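Local structure of antifreeze protein type II (Clupea harengus, 2PY2) at residues 73-78 and 91-96; 30-33 and 38-41; 12-17 and 77-82. The protein probably binds ice in a calcium-dependent way through a C-type lectin-like fold, so protecting the herring from freezing. One frame throughout, in Å; residues are numbered along the deposited sequence.

Contact 1. Residues 73-78 and 91-96. With CA (calcium ion), chain G.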
# COMPACT_ATOMS: atom_id res chain seq x y z
N THR A 73 10.45 -13.44 3.31
CA THR A 73 9.56 -13.63 4.46
C THR A 73 9.70 -12.60 5.57
O THR A 73 8.97 -12.64 6.56
CB THR A 73 9.70 -15.04 5.08
OG1 THR A 73 10.87 -15.11 5.90
CG2 THR A 73 9.78 -16.09 3.99
N ARG A 74 10.62 -11.65 5.41
CA ARG A 74 10.77 -10.61 6.43
C ARG A 74 10.17 -9.34 5.86
O ARG A 74 10.81 -8.64 5.08
CB ARG A 74 12.25 -10.39 6.75
CG ARG A 74 13.02 -11.68 7.02
CD ARG A 74 12.36 -12.54 8.09
NE ARG A 74 12.21 -11.83 9.35
CZ ARG A 74 11.74 -12.39 10.47
NH1 ARG A 74 11.37 -13.66 10.48
NH2 ARG A 74 11.65 -11.67 11.58
N TRP A 75 8.93 -9.07 6.25
CA TRP A 75 8.19 -7.91 5.77
C TRP A 75 8.37 -6.62 6.56
O TRP A 75 8.34 -6.61 7.79
CB TRP A 75 6.70 -8.25 5.72
CG TRP A 75 6.43 -9.41 4.83
CD1 TRP A 75 6.44 -10.73 5.17
CD2 TRP A 75 6.19 -9.36 3.42
NE1 TRP A 75 6.24 -11.51 4.06
CE2 TRP A 75 6.08 -10.70 2.97
CE3 TRP A 75 6.06 -8.32 2.49
CZ2 TRP A 75 5.86 -11.02 1.63
CZ3 TRP A 75 5.84 -8.64 1.16
CH2 TRP A 75 5.74 -9.98 0.74
N PHE A 76 8.52 -5.52 5.82
CA PHE A 76 8.70 -4.21 6.43
C PHE A 76 7.81 -3.18 5.74
O PHE A 76 7.56 -3.28 4.53
CB PHE A 76 10.15 -3.74 6.30
CG PHE A 76 11.13 -4.61 7.03
CD1 PHE A 76 11.31 -4.47 8.40
CD2 PHE A 76 11.85 -5.57 6.35
CE1 PHE A 76 12.20 -5.29 9.09
CE2 PHE A 76 12.75 -6.39 7.03
CZ PHE A 76 12.93 -6.25 8.40
N TRP A 77 7.33 -2.21 6.52
CA TRP A 77 6.53 -1.10 6.02
C TRP A 77 7.53 0.05 5.89
O TRP A 77 8.40 0.20 6.74
CB TRP A 77 5.46 -0.69 7.02
CG TRP A 77 4.28 -1.60 7.13
CD1 TRP A 77 3.85 -2.23 8.26
CD2 TRP A 77 3.34 -1.93 6.09
NE1 TRP A 77 2.69 -2.92 8.00
CE2 TRP A 77 2.36 -2.76 6.68
CE3 TRP A 77 3.24 -1.61 4.74
CZ2 TRP A 77 1.27 -3.27 5.95
CZ3 TRP A 77 2.16 -2.12 4.01
CH2 TRP A 77 1.19 -2.94 4.62
N MET A 78 7.39 0.86 4.85
CA MET A 78 8.30 1.98 4.64
C MET A 78 8.23 3.05 5.72
O MET A 78 9.17 3.83 5.89
CB MET A 78 8.05 2.62 3.27
CG MET A 78 8.50 1.78 2.11
SD MET A 78 10.26 1.34 2.21
CE MET A 78 11.01 2.94 1.88
N ALA A 91 -3.11 -18.35 -1.15
CA ALA A 91 -1.79 -18.76 -1.63
C ALA A 91 -0.72 -17.68 -1.48
O ALA A 91 0.47 -17.95 -1.66
CB ALA A 91 -1.87 -19.22 -3.08
N GLN A 92 -1.14 -16.46 -1.14
CA GLN A 92 -0.21 -15.34 -0.97
C GLN A 92 0.25 -15.23 0.47
O GLN A 92 -0.48 -15.60 1.39
CB GLN A 92 -0.90 -14.05 -1.39
CG GLN A 92 -1.37 -14.08 -2.82
CD GLN A 92 -0.22 -14.20 -3.77
OE1 GLN A 92 0.64 -13.33 -3.80
NE2 GLN A 92 -0.17 -15.27 -4.55
N PRO A 93 1.48 -14.71 0.70
CA PRO A 93 2.41 -14.25 -0.34
C PRO A 93 3.33 -15.37 -0.84
O PRO A 93 3.51 -16.38 -0.16
CB PRO A 93 3.20 -13.16 0.39
CG PRO A 93 3.34 -13.74 1.76
CD PRO A 93 1.94 -14.31 2.04
N ASP A 94 3.90 -15.20 -2.03
CA ASP A 94 4.80 -16.23 -2.55
C ASP A 94 6.17 -16.14 -1.87
O ASP A 94 6.86 -17.15 -1.72
CB ASP A 94 4.94 -16.08 -4.06
CG ASP A 94 3.67 -16.47 -4.80
OD1 ASP A 94 3.33 -17.66 -4.83
OD2 ASP A 94 2.99 -15.57 -5.34
N THR A 95 6.53 -14.93 -1.43
CA THR A 95 7.79 -14.62 -0.74
C THR A 95 9.02 -14.67 -1.64
O THR A 95 10.15 -14.57 -1.14
CB THR A 95 8.05 -15.52 0.52
OG1 THR A 95 8.48 -16.82 0.11
CG2 THR A 95 6.79 -15.63 1.38
N THR A 96 8.81 -14.82 -2.94
CA THR A 96 9.92 -14.85 -3.90
C THR A 96 10.45 -13.43 -4.01
O THR A 96 9.68 -12.48 -4.13
CB THR A 96 9.44 -15.28 -5.30
OG1 THR A 96 8.55 -16.39 -5.19
CG2 THR A 96 10.63 -15.67 -6.16
CA CA G . 2.64 -13.12 -5.36
O HOH W 1 1.21 -13.24 -7.58

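Contact 2. Residues 30-33 and 38-41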
# COMPACT_ATOMS: atom_id res chain seq x y z
N GLU A 30 8.57 7.39 -4.21
CA GLU A 30 9.23 8.68 -4.43
C GLU A 30 8.15 9.77 -4.52
O GLU A 30 8.30 10.85 -3.95
CB GLU A 30 10.06 8.64 -5.72
CG GLU A 30 11.22 7.63 -5.68
CD GLU A 30 11.94 7.46 -7.03
OE1 GLU A 30 12.51 8.46 -7.53
OE2 GLU A 30 11.94 6.34 -7.58
N SER A 31 7.07 9.46 -5.22
CA SER A 31 5.98 10.41 -5.37
C SER A 31 5.39 10.77 -4.00
O SER A 31 5.08 11.93 -3.74
CB SER A 31 4.90 9.82 -6.29
OG SER A 31 3.92 10.79 -6.63
N CYS A 32 5.25 9.78 -3.11
CA CYS A 32 4.72 10.06 -1.78
C CYS A 32 5.69 10.91 -0.96
O CYS A 32 5.28 11.81 -0.22
CB CYS A 32 4.46 8.78 -0.98
SG CYS A 32 3.20 7.60 -1.57
N MET A 33 6.98 10.62 -1.10
CA MET A 33 8.00 11.34 -0.36
C MET A 33 8.01 12.82 -0.68
O MET A 33 8.39 13.63 0.16
CB MET A 33 9.37 10.73 -0.63
CG MET A 33 9.52 9.36 0.01
SD MET A 33 11.04 8.58 -0.49
CE MET A 33 12.25 9.47 0.54
N ASN A 38 4.65 8.42 2.84
CA ASN A 38 5.22 7.11 2.50
C ASN A 38 4.08 6.30 1.91
O ASN A 38 2.92 6.61 2.19
CB ASN A 38 5.68 6.37 3.76
CG ASN A 38 7.00 6.86 4.29
OD1 ASN A 38 8.03 6.68 3.65
ND2 ASN A 38 6.98 7.49 5.45
N LEU A 39 4.38 5.30 1.10
CA LEU A 39 3.31 4.44 0.61
C LEU A 39 2.69 3.95 1.91
O LEU A 39 3.40 3.65 2.87
CB LEU A 39 3.87 3.28 -0.21
CG LEU A 39 4.21 3.71 -1.64
CD1 LEU A 39 4.92 2.58 -2.37
CD2 LEU A 39 2.91 4.11 -2.37
N ALA A 40 1.37 3.87 1.95
CA ALA A 40 0.66 3.52 3.18
C ALA A 40 0.88 2.15 3.80
O ALA A 40 1.11 1.18 3.10
CB ALA A 40 -0.83 3.74 2.99
N SER A 41 0.84 2.12 5.13
CA SER A 41 0.92 0.86 5.86
C SER A 41 -0.53 0.68 6.32
O SER A 41 -1.26 1.67 6.48
CB SER A 41 1.87 0.95 7.06
OG SER A 41 1.48 1.95 7.99

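Contact 3. Residues 12-17 and 77-82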
# COMPACT_ATOMS: atom_id res chain seq x y z
N ASN A 12 -7.82 7.68 11.87
CA ASN A 12 -6.99 7.28 13.00
C ASN A 12 -5.67 8.04 13.11
O ASN A 12 -4.61 7.43 13.21
CB ASN A 12 -6.71 5.78 12.93
CG ASN A 12 -7.14 5.05 14.19
OD1 ASN A 12 -6.59 5.29 15.26
ND2 ASN A 12 -8.13 4.18 14.06
N GLY A 13 -5.75 9.36 13.09
CA GLY A 13 -4.56 10.18 13.24
C GLY A 13 -3.63 10.29 12.05
O GLY A 13 -2.56 10.89 12.16
N ARG A 14 -4.02 9.72 10.91
CA ARG A 14 -3.19 9.79 9.72
C ARG A 14 -4.00 10.35 8.56
O ARG A 14 -5.24 10.35 8.61
CB ARG A 14 -2.69 8.39 9.35
CG ARG A 14 -2.13 7.59 10.51
CD ARG A 14 -2.04 6.11 10.15
NE ARG A 14 -1.11 5.88 9.05
CZ ARG A 14 -1.02 4.74 8.37
NH1 ARG A 14 -1.82 3.72 8.68
NH2 ARG A 14 -0.14 4.62 7.40
N CYS A 15 -3.31 10.84 7.54
CA CYS A 15 -3.96 11.38 6.35
C CYS A 15 -3.60 10.46 5.19
O CYS A 15 -2.46 10.02 5.07
CB CYS A 15 -3.48 12.81 6.07
SG CYS A 15 -3.81 13.97 7.43
N PHE A 16 -4.58 10.18 4.35
CA PHE A 16 -4.39 9.28 3.22
C PHE A 16 -4.70 9.93 1.89
O PHE A 16 -5.53 10.85 1.80
CB PHE A 16 -5.28 8.05 3.38
CG PHE A 16 -4.93 7.19 4.56
CD1 PHE A 16 -4.11 6.07 4.40
CD2 PHE A 16 -5.40 7.50 5.83
CE1 PHE A 16 -3.79 5.28 5.49
CE2 PHE A 16 -5.08 6.71 6.93
CZ PHE A 16 -4.27 5.60 6.76
N LEU A 17 -4.05 9.45 0.84
CA LEU A 17 -4.28 9.97 -0.49
C LEU A 17 -4.13 8.86 -1.52
O LEU A 17 -3.20 8.05 -1.45
CB LEU A 17 -3.29 11.09 -0.82
CG LEU A 17 -3.47 11.73 -2.20
CD1 LEU A 17 -4.81 12.46 -2.25
CD2 LEU A 17 -2.34 12.71 -2.47
N TRP A 77 7.33 -2.21 6.52
CA TRP A 77 6.53 -1.10 6.02
C TRP A 77 7.53 0.05 5.89
O TRP A 77 8.40 0.20 6.74
CB TRP A 77 5.46 -0.69 7.02
CG TRP A 77 4.28 -1.60 7.13
CD1 TRP A 77 3.85 -2.23 8.26
CD2 TRP A 77 3.34 -1.93 6.09
NE1 TRP A 77 2.69 -2.92 8.00
CE2 TRP A 77 2.36 -2.76 6.68
CE3 TRP A 77 3.24 -1.61 4.74
CZ2 TRP A 77 1.27 -3.27 5.95
CZ3 TRP A 77 2.16 -2.12 4.01
CH2 TRP A 77 1.19 -2.94 4.62
N MET A 78 7.39 0.86 4.85
CA MET A 78 8.30 1.98 4.64
C MET A 78 8.23 3.05 5.72
O MET A 78 9.17 3.83 5.89
CB MET A 78 8.05 2.62 3.27
CG MET A 78 8.50 1.78 2.11
SD MET A 78 10.26 1.34 2.21
CE MET A 78 11.01 2.94 1.88
N ASP A 79 7.12 3.11 6.46
CA ASP A 79 6.99 4.10 7.52
C ASP A 79 7.47 3.57 8.86
O ASP A 79 7.23 4.18 9.90
CB ASP A 79 5.54 4.60 7.63
CG ASP A 79 4.56 3.50 7.99
OD1 ASP A 79 5.01 2.37 8.31
OD2 ASP A 79 3.34 3.76 7.95
N SER A 80 8.14 2.43 8.83
CA SER A 80 8.70 1.77 10.01
C SER A 80 7.72 1.34 11.11
O SER A 80 8.12 1.15 12.26
CB SER A 80 9.81 2.64 10.62
OG SER A 80 9.28 3.79 11.24
N THR A 81 6.45 1.17 10.75
CA THR A 81 5.45 0.71 11.72
C THR A 81 5.49 -0.82 11.71
O THR A 81 6.08 -1.43 10.82
CB THR A 81 4.03 1.19 11.34
OG1 THR A 81 3.73 0.79 10.00
CG2 THR A 81 3.94 2.71 11.43
N SER A 82 4.86 -1.46 12.69
CA SER A 82 4.89 -2.92 12.74
C SER A 82 3.99 -3.65 11.75
O SER A 82 2.95 -3.14 11.33
CB SER A 82 4.56 -3.39 14.16
OG SER A 82 4.73 -4.80 14.27
O HOH W 2 2.43 5.10 5.61

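Contact 1. Residues 73-78 and 91-96
Trp75 meets Pro93 through CZ2 of its six-membered ring. CZ2 of Trp75 lies 3.6 Å from CB of Pro93. CG of Pro93 is almost as near the same carbon. The proline comes at the ring obliquely. The side chain of Trp75 starts toward the 91-96 loop, with CG beside the backbone N (chi1 -59°), and this carries its six-membered ring to the proline. The peptide bond before Pro93 is cis. Trp88 and Asp114 also pack on both Trp75 and Pro93.

A second, more exposed touch joins two threonines. CG2 of Thr73 stands 3.9 Å from CB of Thr95. CG2 of Thr73 is also 4.0 Å from CG2 of Thr95. Both threonines carry their methyl beside the backbone N, and the two side chains meet at a slant. No hydrogen bond crosses between the segments.

The polar chemistry lies within 91-96, around the calcium ion. Gln92 OE1 and Asp94 OD2 each bind the calcium ion at 2.5 Å. The Gln92 chain is bent at chi2 (-64°), and its amide oxygen reaches the metal. NE2 of Gln92 donates to OD2 of Asp94 at 3.3 Å, from above the carboxylate plane. This bond is bent, at 143°. Water 1 is another ligand, 2.6 Å from the calcium ion. Glu99, Asn113 and Asp114 complete the protein part of the site.

Gln92, Pro93 and Asp94 form the QPD sequence known from galactose-type C-type lectins, where a cis proline places the flanking ligands. Here one residue of the triplet packs on Trp75 while its neighbours bind metal. The contact thus places an apolar touch beside a calcium site whose positive charge probably offsets part of the charge of its acidic ligands.

Contact 2. Residues 30-33 and 38-41
Cys32 lays its side chain against the backbone and the leucine of segment 38-41. SG of Cys32 is 3.6 Å from CD2 of Leu39. SG of Cys32 also lies 3.7 Å from the backbone N of Leu39. CB of Cys32 packs lower down, 3.8 Å from the backbone atom C of Asn38. The cysteine bond from the helix points toward the strand, with SG beside its own backbone N (chi1 -64°). Leu39 does not aim its CB at the helix, but its CD2 branch comes round to the sulfur.

The touch is apolar, and no hydrogen bond crosses between the two segments. The CB of Asn38 starts away from 30-33, but its OD1 is hydrogen-bonded to NE2 of Gln29, which lies just before that segment in helix 25-33. Gln29 also accepts from the backbone N of Leu39. Trp25 and Ala28 of the same helix pack on Leu39 as well.

The sulfur of Cys32 is bonded to Cys125 of strand 121-128, which pairs with strand 38-39. One disulfide therefore pins the helix to the sheet beside the strand that follows it. This helix-to-terminal-strand disulfide is characteristic of the C-type lectin fold.

Contact 3. Residues 12-17 and 77-82
Arg14 and Asp79 face each other across a loose salt bridge. NH2 of Arg14 is 3.6 Å from OD2 of Asp79, which is long. The oxygen lies well out of the guanidinium plane, and no N-H points at it. The guanidinium and carboxylate planes are turned 56° apart. Water 2 lies at the guanidinium edge and links the two groups. Water 2 donates to OD2 of Asp79 at 2.8 Å and accepts only weakly from Arg14 NH2.

Each partner is held more firmly by other bonds. Asp79 is held by its own turn: OD1 of Asp79 accepts from the backbone N of Thr81 at 3.1 Å, an Asx turn. OG1 of Thr81 also donates to OD1 of Asp79, at 2.6 Å. Both donors come from one face of the carboxylate. OD2 is gripped separately by the hydroxyl of Ser41.

Arg14 is also held. Its chain bends at chi3 (64°), and CZ of Phe16 lies over one guanidinium face, 3.5 Å above the plane and offset toward the rim. NH1 makes a salt bridge with Glu47 and a bond to the carbonyl of Ser41.

The arginine is thus shared between two acids, and its stronger polar partner is Glu47. The nearby positive charge probably favours the ionised carboxylate of Asp79, while the long, out-of-plane pairing sets little directional constraint.

How the contacts relate
From the N terminus, residues 12-17 lead into strand 14-20, and contact 3 bridges 59 residues to 77-82. Contact 2 opens and closes within that loop, spanning the four residues between helix 25-33 and strand 38-39. Contact 1 opens at 73-78, overlapping the closing segment of contact 3, and closes a short loop at 91-96. The centres of contacts 2 and 3 are about 9 Å apart, and Ser41 of contact 2 packs on Trp77 of contact 3. Contact 1 lies about 18 Å from either centre. Contact 2 ties helix 25-33 to strand 38-39, contact 3 ties strand 14-20 to the loop after strand 76-77, and contact 1 ties the 73-78 run to the calcium loop.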